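Local coordinates for protein diacylglycerol lipase (Aspergillus oryzae, PDB 5XK2) that probably hydrolyses mono- and diacylglycerols as a class 3 lipase of the alpha/beta-hydrolase fold, at residues A26-P31 and A87-Y92. Sequence-based numbering, arbitrary orientation.
Sequences AATYCP and AFRGSY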
loop_
_atom_site.group_PDB
_atom_site.type_symbol
_atom_site.label_atom_id
_atom_site.label_comp_id
_atom_site.label_asym_id
_atom_site.label_seq_id
_atom_site.Cartn_x
_atom_site.Cartn_y
_atom_site.Cartn_z
ATOM N N ALA A 26 -12.267 -13.932 4.202
ATOM C CA ALA A 26 -12.923 -12.628 4.298
ATOM C C ALA A 26 -13.206 -12.269 5.756
ATOM O O ALA A 26 -13.031 -11.126 6.178
ATOM C CB ALA A 26 -14.225 -12.622 3.493
ATOM N N ALA A 27 -13.631 -13.262 6.531
ATOM C CA ALA A 27 -13.972 -13.041 7.922
ATOM C C ALA A 27 -12.767 -12.602 8.779
ATOM O O ALA A 27 -12.960 -11.942 9.798
ATOM C CB ALA A 27 -14.613 -14.307 8.500
ATOM N N THR A 28 -11.539 -12.944 8.355
ATOM C CA THR A 28 -10.354 -12.567 9.137
ATOM C C THR A 28 -10.058 -11.082 9.082
ATOM O O THR A 28 -9.259 -10.594 9.869
ATOM C CB THR A 28 -9.065 -13.286 8.680
ATOM O OG1 THR A 28 -8.698 -12.850 7.363
ATOM C CG2 THR A 28 -9.267 -14.786 8.709
ATOM N N TYR A 29 -10.684 -10.364 8.146
ATOM C CA TYR A 29 -10.503 -8.906 8.075
ATOM C C TYR A 29 -11.422 -8.137 9.028
ATOM O O TYR A 29 -11.190 -6.958 9.283
ATOM C CB TYR A 29 -10.738 -8.401 6.661
ATOM C CG TYR A 29 -9.638 -8.778 5.705
ATOM C CD1 TYR A 29 -8.487 -8.022 5.619
ATOM C CD2 TYR A 29 -9.760 -9.889 4.879
ATOM C CE1 TYR A 29 -7.466 -8.356 4.722
ATOM C CE2 TYR A 29 -8.755 -10.232 3.977
ATOM C CZ TYR A 29 -7.616 -9.462 3.904
ATOM O OH TYR A 29 -6.628 -9.809 3.009
ATOM N N CYS A 30 -12.453 -8.800 9.546
ATOM C CA CYS A 30 -13.425 -8.147 10.443
ATOM C C CYS A 30 -12.875 -8.108 11.851
ATOM O O CYS A 30 -12.633 -9.159 12.434
ATOM C CB CYS A 30 -14.741 -8.910 10.459
ATOM S SG CYS A 30 -15.441 -9.309 8.853
ATOM N N PRO A 31 -12.699 -6.910 12.419
ATOM C CA PRO A 31 -12.103 -6.846 13.759
ATOM C C PRO A 31 -12.870 -7.666 14.799
ATOM O O PRO A 31 -12.240 -8.296 15.649
ATOM C CB PRO A 31 -12.143 -5.349 14.085
ATOM C CG PRO A 31 -12.062 -4.699 12.719
ATOM C CD PRO A 31 -12.916 -5.570 11.842
ATOM N N ALA A 87 -7.776 -19.678 10.312
ATOM C CA ALA A 87 -7.787 -18.641 9.296
ATOM C C ALA A 87 -6.880 -17.497 9.704
ATOM O O ALA A 87 -6.881 -17.082 10.871
ATOM C CB ALA A 87 -9.218 -18.143 9.070
ATOM N N PHE A 88 -6.125 -16.968 8.746
ATOM C CA PHE A 88 -5.162 -15.899 9.018
ATOM C C PHE A 88 -5.385 -14.643 8.195
ATOM O O PHE A 88 -5.642 -14.721 6.996
ATOM C CB PHE A 88 -3.731 -16.345 8.721
ATOM C CG PHE A 88 -3.279 -17.530 9.489
ATOM C CD1 PHE A 88 -2.647 -17.382 10.732
ATOM C CD2 PHE A 88 -3.421 -18.803 8.957
ATOM C CE1 PHE A 88 -2.191 -18.498 11.422
ATOM C CE2 PHE A 88 -2.983 -19.931 9.656
ATOM C CZ PHE A 88 -2.359 -19.771 10.897
ATOM N N ARG A 89 -5.190 -13.505 8.857
ATOM C CA ARG A 89 -5.064 -12.206 8.216
ATOM C C ARG A 89 -3.631 -11.754 8.432
ATOM O O ARG A 89 -3.135 -11.759 9.569
ATOM C CB ARG A 89 -6.027 -11.177 8.823
ATOM C CG ARG A 89 -6.157 -9.910 7.996
ATOM C CD ARG A 89 -6.269 -8.676 8.893
ATOM N NE ARG A 89 -4.960 -8.421 9.496
ATOM C CZ ARG A 89 -4.764 -7.879 10.690
ATOM N NH1 ARG A 89 -5.800 -7.504 11.437
ATOM N NH2 ARG A 89 -3.525 -7.715 11.138
ATOM N N GLY A 90 -2.960 -11.369 7.355
ATOM C CA GLY A 90 -1.625 -10.822 7.497
ATOM C C GLY A 90 -1.692 -9.307 7.584
ATOM O O GLY A 90 -2.753 -8.718 7.794
ATOM N N SER A 91 -0.545 -8.667 7.417
ATOM C CA SER A 91 -0.484 -7.222 7.457
ATOM C C SER A 91 -1.260 -6.606 6.292
ATOM O O SER A 91 -1.176 -7.074 5.137
ATOM C CB SER A 91 0.974 -6.759 7.419
ATOM O OG SER A 91 1.040 -5.354 7.552
ATOM N N TYR A 92 -2.025 -5.565 6.592
ATOM C CA TYR A 92 -2.806 -4.903 5.556
ATOM C C TYR A 92 -1.975 -3.905 4.770
ATOM O O TYR A 92 -2.312 -3.575 3.619
ATOM C CB TYR A 92 -4.016 -4.193 6.156
ATOM C CG TYR A 92 -5.048 -3.814 5.122
ATOM C CD1 TYR A 92 -5.884 -4.781 4.561
ATOM C CD2 TYR A 92 -5.197 -2.496 4.710
ATOM C CE1 TYR A 92 -6.835 -4.441 3.610
ATOM C CE2 TYR A 92 -6.141 -2.150 3.764
ATOM C CZ TYR A 92 -6.959 -3.124 3.219
ATOM O OH TYR A 92 -7.901 -2.779 2.279
HETATM O O HOH W 1 -6.951 -13.317 5.085
HETATM O O HOH W 2 -4.291 -10.850 4.861
#
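R89, the last residue of strand 83-89 in the central sheet of this alpha/beta-hydrolase fold, shows how a long charged side chain can pack its aliphatic part against T28 and Y29 and still bond through its polar end. Its CB lies 3.4 Å from T28 O, a buried carbonyl oxygen without a hydrogen-bonding partner in the model, and 3.5 Å from T28 OG1. With CG anti to the backbone N (chi1 -167°), the chain rises over one face of the Y29 ring, where CG makes a CH-pi contact 4.1 Å from the centroid, toward the rim. CD still borders T28 O and Y29 CD1, but the chain then bends away: NE bonds almost straight to G90 O (2.8 Å, 165°), close to the guanidinium plane, while NH2 reaches D70 O and the guanidinium makes a cation-pi contact with Y34. Beside this, Y29 CE1 meets the edge of the Y92 ring at CD1, the two side chains crossing at about a right angle. Y29 OH bonds to H152 ND1 next to S153, the probable nucleophile of a Ser-His-Asp triad, so the junction reaches the presumed active site. Two waters bridge the segments: one joins Y29 OH to G90 N, the other donates to F88 O and to T28 OG1, itself hydrogen-bonded to A25 O. Two residues before R89, packing is tight: T28 CG2 lies 3.4 Å from A87 CB.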